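Local coordinates for envelope glycoprotein E (Human herpesvirus 1, PDB 2GIY), which pairs with gI to bind the Fc part of host IgG and, as the gE/gI heterodimer, is required for cell-to-cell spread of virus in epithelial cells, at residues A116-E119 and G123-W126; L79-A82 and A88-W91; T28-V33 and A125-S130. One frame throughout, in Å; residues are numbered along the deposited sequence.

Contact 1. Residues A116-E119 and G123-W126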
ATOM      1  N   ALA A 116     -24.483  -6.291   1.787  1.00 15.34           N
ATOM      2  CA  ALA A 116     -23.500  -7.327   1.502  1.00 15.15           C
ATOM      3  C   ALA A 116     -24.069  -8.258   0.443  1.00 13.54           C
ATOM      4  O   ALA A 116     -25.219  -8.684   0.532  1.00 11.89           O
ATOM      5  CB  ALA A 116     -23.170  -8.111   2.766  1.00 15.58           C
ATOM      6  N   HIS A 117     -23.252  -8.569  -0.556  1.00 13.48           N
ATOM      7  CA  HIS A 117     -23.659  -9.443  -1.645  1.00 13.85           C
ATOM      8  C   HIS A 117     -22.563 -10.450  -1.933  1.00 14.11           C
ATOM      9  O   HIS A 117     -21.377 -10.148  -1.804  1.00 12.16           O
ATOM     10  CB  HIS A 117     -23.919  -8.615  -2.902  1.00 16.56           C
ATOM     11  CG  HIS A 117     -24.921  -7.521  -2.709  1.00 18.97           C
ATOM     12  ND1 HIS A 117     -26.276  -7.717  -2.857  1.00 19.99           N
ATOM     13  CD2 HIS A 117     -24.764  -6.220  -2.365  1.00 19.41           C
ATOM     14  CE1 HIS A 117     -26.913  -6.584  -2.616  1.00 20.22           C
ATOM     15  NE2 HIS A 117     -26.016  -5.660  -2.315  1.00 19.85           N
ATOM     16  N   MET A 118     -22.965 -11.655  -2.320  1.00 14.93           N
ATOM     17  CA  MET A 118     -22.000 -12.692  -2.648  1.00 15.03           C
ATOM     18  C   MET A 118     -22.596 -13.624  -3.686  1.00 15.98           C
ATOM     19  O   MET A 118     -23.765 -13.996  -3.599  1.00 14.05           O
ATOM     20  CB  MET A 118     -21.603 -13.492  -1.401  1.00 17.02           C
ATOM     21  CG  MET A 118     -20.586 -14.602  -1.693  1.00 17.82           C
ATOM     22  SD  MET A 118     -19.948 -15.428  -0.222  1.00 22.61           S
ATOM     23  CE  MET A 118     -18.690 -14.245   0.285  1.00 20.87           C
ATOM     24  N   GLU A 119     -21.789 -13.979  -4.680  1.00 15.31           N
ATOM     25  CA  GLU A 119     -22.222 -14.883  -5.728  1.00 17.46           C
ATOM     26  C   GLU A 119     -22.401 -16.275  -5.145  1.00 17.37           C
ATOM     27  O   GLU A 119     -21.682 -16.672  -4.224  1.00 16.00           O
ATOM     28  CB  GLU A 119     -21.171 -14.953  -6.842  1.00 19.98           C
ATOM     29  CG  GLU A 119     -21.223 -13.834  -7.863  1.00 24.29           C
ATOM     30  CD  GLU A 119     -20.074 -13.924  -8.862  1.00 28.75           C
ATOM     31  OE1 GLU A 119     -19.781 -15.044  -9.331  1.00 30.63           O
ATOM     32  OE2 GLU A 119     -19.469 -12.880  -9.182  1.00 32.80           O
ATOM     33  N   GLY A 123     -19.209 -23.788  -1.161  1.00 19.21           N
ATOM     34  CA  GLY A 123     -18.143 -23.678  -0.178  1.00 18.04           C
ATOM     35  C   GLY A 123     -17.622 -22.291   0.164  1.00 17.43           C
ATOM     36  O   GLY A 123     -16.798 -22.160   1.067  1.00 17.52           O
ATOM     37  N   LEU A 124     -18.090 -21.266  -0.543  1.00 15.56           N
ATOM     38  CA  LEU A 124     -17.649 -19.895  -0.290  1.00 17.99           C
ATOM     39  C   LEU A 124     -18.634 -19.164   0.619  1.00 19.24           C
ATOM     40  O   LEU A 124     -19.848 -19.288   0.458  1.00 20.42           O
ATOM     41  CB  LEU A 124     -17.522 -19.124  -1.606  1.00 16.24           C
ATOM     42  CG  LEU A 124     -16.981 -17.694  -1.506  1.00 16.06           C
ATOM     43  CD1 LEU A 124     -15.518 -17.726  -1.109  1.00 14.38           C
ATOM     44  CD2 LEU A 124     -17.150 -16.982  -2.843  1.00 15.94           C
ATOM     45  N   ALA A 125     -18.110 -18.394   1.566  1.00 19.89           N
ATOM     46  CA  ALA A 125     -18.967 -17.647   2.479  1.00 20.79           C
ATOM     47  C   ALA A 125     -18.264 -16.421   3.036  1.00 23.33           C
ATOM     48  O   ALA A 125     -17.035 -16.393   3.156  1.00 19.01           O
ATOM     49  CB  ALA A 125     -19.425 -18.545   3.627  1.00 22.52           C
ATOM     50  N   TRP A 126     -19.067 -15.409   3.355  1.00 24.97           N
ATOM     51  CA  TRP A 126     -18.587 -14.163   3.937  1.00 27.87           C
ATOM     52  C   TRP A 126     -18.269 -14.462   5.391  1.00 28.79           C
ATOM     53  O   TRP A 126     -19.143 -14.916   6.143  1.00 27.33           O
ATOM     54  CB  TRP A 126     -19.688 -13.096   3.923  1.00 26.49           C
ATOM     55  CG  TRP A 126     -19.660 -12.098   2.800  1.00 27.58           C
ATOM     56  CD1 TRP A 126     -20.690 -11.796   1.960  1.00 28.25           C
ATOM     57  CD2 TRP A 126     -18.587 -11.213   2.449  1.00 26.99           C
ATOM     58  NE1 TRP A 126     -20.333 -10.776   1.111  1.00 28.10           N
ATOM     59  CE2 TRP A 126     -19.048 -10.397   1.391  1.00 27.93           C
ATOM     60  CE3 TRP A 126     -17.285 -11.024   2.930  1.00 26.37           C
ATOM     61  CZ2 TRP A 126     -18.251  -9.411   0.801  1.00 27.55           C
ATOM     62  CZ3 TRP A 126     -16.493 -10.042   2.344  1.00 27.85           C
ATOM     63  CH2 TRP A 126     -16.981  -9.247   1.291  1.00 28.48           C
TER
HETATM   64  O   HOH W   1     -21.656 -18.498  -1.874  1.00 20.96           O

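Contact 2. Residues L79-A82 and A88-W91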
ATOM      1  N   LEU A  79     -10.640  -3.858 -21.844  1.00 14.24           N
ATOM      2  CA  LEU A  79     -11.727  -4.784 -22.130  1.00 13.64           C
ATOM      3  C   LEU A  79     -11.208  -5.959 -22.946  1.00 12.85           C
ATOM      4  O   LEU A  79     -11.716  -7.073 -22.828  1.00 11.30           O
ATOM      5  CB  LEU A  79     -12.847  -4.083 -22.905  1.00 14.81           C
ATOM      6  CG  LEU A  79     -13.701  -3.100 -22.102  1.00 14.19           C
ATOM      7  CD1 LEU A  79     -14.550  -2.260 -23.040  1.00 17.07           C
ATOM      8  CD2 LEU A  79     -14.579  -3.871 -21.126  1.00 17.30           C
ATOM      9  N   SER A  80     -10.206  -5.703 -23.782  1.00 12.95           N
ATOM     10  CA  SER A  80      -9.613  -6.748 -24.618  1.00 12.50           C
ATOM     11  C   SER A  80      -8.114  -6.805 -24.347  1.00 14.11           C
ATOM     12  O   SER A  80      -7.299  -6.403 -25.185  1.00 13.69           O
ATOM     13  CB  SER A  80      -9.863  -6.451 -26.103  1.00 13.75           C
ATOM     14  OG  SER A  80     -11.253  -6.404 -26.397  1.00 13.55           O
ATOM     15  N   PRO A  81      -7.725  -7.317 -23.170  1.00 14.08           N
ATOM     16  CA  PRO A  81      -6.310  -7.415 -22.800  1.00 13.55           C
ATOM     17  C   PRO A  81      -5.455  -8.221 -23.768  1.00 15.09           C
ATOM     18  O   PRO A  81      -5.810  -9.330 -24.171  1.00 16.19           O
ATOM     19  CB  PRO A  81      -6.356  -8.026 -21.399  1.00 13.50           C
ATOM     20  CG  PRO A  81      -7.594  -8.860 -21.437  1.00 12.26           C
ATOM     21  CD  PRO A  81      -8.579  -7.976 -22.166  1.00 12.23           C
ATOM     22  N   ALA A  82      -4.314  -7.650 -24.130  1.00 15.50           N
ATOM     23  CA  ALA A  82      -3.402  -8.293 -25.064  1.00 17.37           C
ATOM     24  C   ALA A  82      -2.883  -9.635 -24.575  1.00 17.54           C
ATOM     25  O   ALA A  82      -2.582 -10.507 -25.380  1.00 17.82           O
ATOM     26  CB  ALA A  82      -2.225  -7.367 -25.357  1.00 20.30           C
ATOM     27  N   ALA A  88      -5.701 -10.008 -15.881  1.00 14.17           N
ATOM     28  CA  ALA A  88      -6.749  -9.507 -15.001  1.00 13.38           C
ATOM     29  C   ALA A  88      -6.735  -8.009 -15.305  1.00 14.16           C
ATOM     30  O   ALA A  88      -5.835  -7.288 -14.866  1.00 14.16           O
ATOM     31  CB  ALA A  88      -6.390  -9.769 -13.542  1.00 13.56           C
ATOM     32  N   SER A  89      -7.713  -7.550 -16.080  1.00 12.82           N
ATOM     33  CA  SER A  89      -7.763  -6.143 -16.479  1.00 13.41           C
ATOM     34  C   SER A  89      -9.166  -5.564 -16.551  1.00 12.60           C
ATOM     35  O   SER A  89      -9.338  -4.358 -16.729  1.00 11.26           O
ATOM     36  CB  SER A  89      -7.103  -5.978 -17.849  1.00 13.13           C
ATOM     37  OG  SER A  89      -7.817  -6.710 -18.837  1.00 15.08           O
ATOM     38  N   THR A  90     -10.168  -6.422 -16.440  1.00 12.57           N
ATOM     39  CA  THR A  90     -11.546  -5.962 -16.498  1.00 12.36           C
ATOM     40  C   THR A  90     -12.420  -7.048 -15.895  1.00 13.06           C
ATOM     41  O   THR A  90     -11.951  -8.157 -15.646  1.00 13.14           O
ATOM     42  CB  THR A  90     -11.979  -5.690 -17.962  1.00 12.81           C
ATOM     43  OG1 THR A  90     -13.210  -4.960 -17.974  1.00 12.16           O
ATOM     44  CG2 THR A  90     -12.168  -7.008 -18.715  1.00 13.12           C
ATOM     45  N   TRP A  91     -13.684  -6.734 -15.649  1.00 12.12           N
ATOM     46  CA  TRP A  91     -14.574  -7.724 -15.078  1.00 12.89           C
ATOM     47  C   TRP A  91     -16.031  -7.388 -15.339  1.00 13.40           C
ATOM     48  O   TRP A  91     -16.371  -6.275 -15.744  1.00 13.51           O
ATOM     49  CB  TRP A  91     -14.317  -7.842 -13.565  1.00 14.03           C
ATOM     50  CG  TRP A  91     -14.480  -6.541 -12.826  1.00 14.43           C
ATOM     51  CD1 TRP A  91     -15.622  -6.056 -12.259  1.00 16.06           C
ATOM     52  CD2 TRP A  91     -13.475  -5.539 -12.623  1.00 15.15           C
ATOM     53  NE1 TRP A  91     -15.394  -4.813 -11.715  1.00 17.18           N
ATOM     54  CE2 TRP A  91     -14.083  -4.472 -11.924  1.00 16.85           C
ATOM     55  CE3 TRP A  91     -12.118  -5.441 -12.962  1.00 15.70           C
ATOM     56  CZ2 TRP A  91     -13.381  -3.313 -11.560  1.00 16.93           C
ATOM     57  CZ3 TRP A  91     -11.419  -4.287 -12.600  1.00 16.12           C
ATOM     58  CH2 TRP A  91     -12.054  -3.242 -11.905  1.00 15.86           C
TER

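Contact 3. Residues T28-V33 and A125-S130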
ATOM      1  N   THR A  28     -10.223 -26.193   5.110  1.00 18.31           N
ATOM      2  CA  THR A  28     -11.096 -25.058   5.358  1.00 18.57           C
ATOM      3  C   THR A  28     -10.158 -23.951   5.800  1.00 17.41           C
ATOM      4  O   THR A  28      -9.318 -24.152   6.676  1.00 17.41           O
ATOM      5  CB  THR A  28     -12.123 -25.353   6.467  1.00 19.33           C
ATOM      6  OG1 THR A  28     -13.065 -26.321   5.995  1.00 20.28           O
ATOM      7  CG2 THR A  28     -12.871 -24.083   6.859  1.00 18.31           C
ATOM      8  N   PHE A  29     -10.278 -22.790   5.172  1.00 16.34           N
ATOM      9  CA  PHE A  29      -9.413 -21.677   5.514  1.00 16.78           C
ATOM     10  C   PHE A  29     -10.081 -20.358   5.181  1.00 17.01           C
ATOM     11  O   PHE A  29     -11.144 -20.322   4.560  1.00 16.57           O
ATOM     12  CB  PHE A  29      -8.087 -21.794   4.756  1.00 17.53           C
ATOM     13  CG  PHE A  29      -8.224 -21.668   3.264  1.00 17.51           C
ATOM     14  CD1 PHE A  29      -8.233 -20.416   2.655  1.00 16.46           C
ATOM     15  CD2 PHE A  29      -8.350 -22.803   2.467  1.00 16.14           C
ATOM     16  CE1 PHE A  29      -8.361 -20.297   1.272  1.00 14.86           C
ATOM     17  CE2 PHE A  29      -8.480 -22.697   1.088  1.00 15.99           C
ATOM     18  CZ  PHE A  29      -8.485 -21.440   0.487  1.00 16.18           C
ATOM     19  N   SER A  30      -9.439 -19.275   5.594  1.00 17.58           N
ATOM     20  CA  SER A  30      -9.951 -17.939   5.354  1.00 17.35           C
ATOM     21  C   SER A  30      -8.830 -17.028   4.880  1.00 16.75           C
ATOM     22  O   SER A  30      -7.658 -17.282   5.155  1.00 16.82           O
ATOM     23  CB  SER A  30     -10.543 -17.376   6.652  1.00 19.16           C
ATOM     24  OG  SER A  30     -10.777 -15.986   6.549  1.00 23.76           O
ATOM     25  N   THR A  31      -9.185 -15.981   4.146  1.00 15.35           N
ATOM     26  CA  THR A  31      -8.186 -15.026   3.707  1.00 14.73           C
ATOM     27  C   THR A  31      -7.888 -14.230   4.972  1.00 15.93           C
ATOM     28  O   THR A  31      -8.621 -14.330   5.959  1.00 15.24           O
ATOM     29  CB  THR A  31      -8.725 -14.071   2.618  1.00 14.76           C
ATOM     30  OG1 THR A  31      -9.871 -13.366   3.116  1.00 14.04           O
ATOM     31  CG2 THR A  31      -9.110 -14.853   1.373  1.00 13.02           C
ATOM     32  N   ASN A  32      -6.820 -13.448   4.948  1.00 17.14           N
ATOM     33  CA  ASN A  32      -6.446 -12.655   6.109  1.00 17.83           C
ATOM     34  C   ASN A  32      -6.019 -11.268   5.655  1.00 17.10           C
ATOM     35  O   ASN A  32      -4.867 -10.871   5.814  1.00 19.08           O
ATOM     36  CB  ASN A  32      -5.308 -13.345   6.864  1.00 21.90           C
ATOM     37  CG  ASN A  32      -4.907 -12.602   8.120  1.00 26.25           C
ATOM     38  OD1 ASN A  32      -5.757 -12.228   8.932  1.00 30.01           O
ATOM     39  ND2 ASN A  32      -3.608 -12.392   8.293  1.00 30.67           N
ATOM     40  N   VAL A  33      -6.965 -10.545   5.066  1.00 14.70           N
ATOM     41  CA  VAL A  33      -6.713  -9.201   4.579  1.00 14.95           C
ATOM     42  C   VAL A  33      -6.970  -8.200   5.697  1.00 15.30           C
ATOM     43  O   VAL A  33      -7.928  -8.341   6.458  1.00 15.51           O
ATOM     44  CB  VAL A  33      -7.646  -8.862   3.394  1.00 15.22           C
ATOM     45  CG1 VAL A  33      -7.359  -7.459   2.880  1.00 16.11           C
ATOM     46  CG2 VAL A  33      -7.465  -9.889   2.285  1.00 14.94           C
ATOM     47  N   ALA A 125     -18.110 -18.394   1.566  1.00 19.89           N
ATOM     48  CA  ALA A 125     -18.967 -17.647   2.479  1.00 20.79           C
ATOM     49  C   ALA A 125     -18.264 -16.421   3.036  1.00 23.33           C
ATOM     50  O   ALA A 125     -17.035 -16.393   3.156  1.00 19.01           O
ATOM     51  CB  ALA A 125     -19.425 -18.545   3.627  1.00 22.52           C
ATOM     52  N   TRP A 126     -19.067 -15.409   3.355  1.00 24.97           N
ATOM     53  CA  TRP A 126     -18.587 -14.163   3.937  1.00 27.87           C
ATOM     54  C   TRP A 126     -18.269 -14.462   5.391  1.00 28.79           C
ATOM     55  O   TRP A 126     -19.143 -14.916   6.143  1.00 27.33           O
ATOM     56  CB  TRP A 126     -19.688 -13.096   3.923  1.00 26.49           C
ATOM     57  CG  TRP A 126     -19.660 -12.098   2.800  1.00 27.58           C
ATOM     58  CD1 TRP A 126     -20.690 -11.796   1.960  1.00 28.25           C
ATOM     59  CD2 TRP A 126     -18.587 -11.213   2.449  1.00 26.99           C
ATOM     60  NE1 TRP A 126     -20.333 -10.776   1.111  1.00 28.10           N
ATOM     61  CE2 TRP A 126     -19.048 -10.397   1.391  1.00 27.93           C
ATOM     62  CE3 TRP A 126     -17.285 -11.024   2.930  1.00 26.37           C
ATOM     63  CZ2 TRP A 126     -18.251  -9.411   0.801  1.00 27.55           C
ATOM     64  CZ3 TRP A 126     -16.493 -10.042   2.344  1.00 27.85           C
ATOM     65  CH2 TRP A 126     -16.981  -9.247   1.291  1.00 28.48           C
ATOM     66  N   GLN A 127     -17.032 -14.216   5.799  1.00 30.80           N
ATOM     67  CA  GLN A 127     -16.686 -14.430   7.192  1.00 29.85           C
ATOM     68  C   GLN A 127     -17.580 -13.438   7.937  1.00 30.25           C
ATOM     69  O   GLN A 127     -17.502 -12.232   7.693  1.00 30.60           O
ATOM     70  CB  GLN A 127     -15.207 -14.115   7.426  1.00 29.68           C
ATOM     71  CG  GLN A 127     -14.756 -14.338   8.862  1.00 32.51           C
ATOM     72  CD  GLN A 127     -13.250 -14.300   9.010  1.00 32.60           C
ATOM     73  OE1 GLN A 127     -12.757 -13.394   9.848  1.00 32.83           O
ATOM     74  NE2 GLN A 127     -12.536 -15.081   8.381  1.00 32.45           N
ATOM     75  N   ALA A 128     -18.442 -13.944   8.816  1.00 28.64           N
ATOM     76  CA  ALA A 128     -19.369 -13.097   9.571  1.00 28.67           C
ATOM     77  C   ALA A 128     -18.730 -11.789  10.022  1.00 28.26           C
ATOM     78  O   ALA A 128     -17.655 -11.789  10.623  1.00 28.18           O
ATOM     79  CB  ALA A 128     -19.910 -13.863  10.787  1.00 28.54           C
ATOM     80  N   ALA A 129     -19.407 -10.680   9.728  1.00 26.81           N
ATOM     81  CA  ALA A 129     -18.938  -9.349  10.086  1.00 27.01           C
ATOM     82  C   ALA A 129     -17.479  -9.135   9.684  1.00 26.82           C
ATOM     83  O   ALA A 129     -16.707  -8.529  10.427  1.00 28.03           O
ATOM     84  CB  ALA A 129     -19.105  -9.129  11.585  1.00 29.16           C
ATOM     85  N   SER A 130     -17.109  -9.616   8.500  1.00 24.33           N
ATOM     86  CA  SER A 130     -15.734  -9.489   8.031  1.00 20.73           C
ATOM     87  C   SER A 130     -15.645  -9.301   6.521  1.00 18.86           C
ATOM     88  O   SER A 130     -16.573  -9.640   5.792  1.00 17.33           O
ATOM     89  CB  SER A 130     -14.942 -10.737   8.431  1.00 22.97           C
ATOM     90  OG  SER A 130     -13.649 -10.742   7.852  1.00 23.63           O
TER

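Contact 1. Residues A116-E119 and G123-W126
M118 and W126 make the main apolar contact. M118 leaves its strand with CG anti to the backbone N (chi1 180°), reaching across to strand 124-126. A bend at chi3 then lays the methyl over one face of the indole. CE sits 3.5 Å from the centroid of the five-membered ring of W126, close to the ring normal, which is a CH-pi contact. SD of M118 lies 4.7 Å from the same centroid, a longer, oblique Met-aromatic contact. SD also touches CG of L124 at 3.9 Å.

Polar contact comes at the edge of the ring. NE1 of W126 donates to O of H117 over 3.2 Å, with an N-H...O angle of 148°. The donor stands above the carbonyl plane of H117. A water lies within hydrogen-bonding distance of O of E119, at 3.0 Å, and of O of L124, but it need not donate to both at once.

Strands 113-118 and 124-126 run antiparallel, but they are edge strands of two different sheets of this Ig V domain, with axes 8.3 Å apart. Side chains therefore fill the gap between them. R98 adds a cation-pi contact to W126, and A96 and L133 touch M118. The indole is thus used twice, its face for the methyl and its N-H for a carbonyl. Together these two contacts should limit the rotation of the ring.

Contact 2. Residues L79-A82 and A88-W91
L79 and P81 meet T90 and S89 within the disulfide-bearing region between strands 45-54 and 96-103. L79 is the last residue of helix 76-79. It directly follows C78, which is bonded to C69. A second disulfide joins C60 to C86, just before strand 87-88. Neither segment forms regular strand pairing with the other, and the contact is made by side chains.

P81 lies against the hydroxyl of S89. Three ring carbons of the proline pack on that oxygen: CB of P81 is 3.2 Å from OG of S89, CG is 3.4 Å away and CD 3.6 Å. The packing here is close. OG of S89 takes the position between the backbone N and the carbonyl carbon (chi1 63°), which turns it to the proline and to the end of the helix. There it hydrogen-bonds to O of C78. Y66 of strand 63-66 touches both P81 and S89.

The second pair meets at a longer distance. The CB of L79 starts out away from the other segment, but its branch CD2 comes back to 3.6 Å from OG1 of T90. CG2 of T90 faces the backbone of L79, 4.1 Å from both CA and O of that residue. OG1 of T90 is hydrogen-bonded to O of P73, in the loop before the helix.

The two hydroxyls thus behave alike. Each spends its hydrogen bond on a main-chain carbonyl close to the helix and leaves part of its surface to carbon neighbours. The buried S89 hydroxyl is satisfied by the carbonyl of C78, while the proline ring supplies its apolar contact.

Contact 3. Residues T28-V33 and A125-S130
Q127, the first residue after strand 124-126, reaches S30 on the other segment. A125 and W126 lead up to it as the last residues of that strand. The side chain of Q127 runs across to segment 28-33, roughly at right angles to that of W126. CG is anti to the backbone N (chi1 -179°) and the chain stays extended, which carries the amide out to the serine.

NE2 of Q127 comes to 2.7 Å from OG of S30 and 3.5 Å from its CB. The angle is poor, and the pair does not count as a hydrogen bond. OG of S30 donates instead to O of T31, 2.8 Å away, in the carbonyl plane and on a lone pair. NE2 of Q127 has a weak hydrogen bond to E134.

The chain then bends through A128 and A129. S130 follows, and its OG hydrogen-bonds to E182 of the second subunit.

Strands 29-30 and 124-126 are the outer strands of a three-stranded antiparallel sheet. Strand 133-135 runs between them and is paired with both through the backbone. E134, the weak partner of NE2, lies on that strand. The Q127 side chain spans this middle strand to reach S30.

Contacts 1 and 3 both use strand 124-126 and share A125 and W126; their centres are 10 Å apart. Contact 1 ties that strand to the edge of the six-stranded sheet. Contact 3 reaches from the residue just after it to the far edge strand of the three-stranded sheet. Both are surface contacts. Contact 2 is partly buried and lies apart, on the opposite side of the chain centre from contact 3, among loops held by disulfides. The chemistry differs too. Contact 1 combines aromatic, sulfur and hydrogen-bond contacts, contact 2 sets hydroxyls against carbon, and contact 3 is a single polar approach. All three lie in the C-terminal domain of the gE ectodomain.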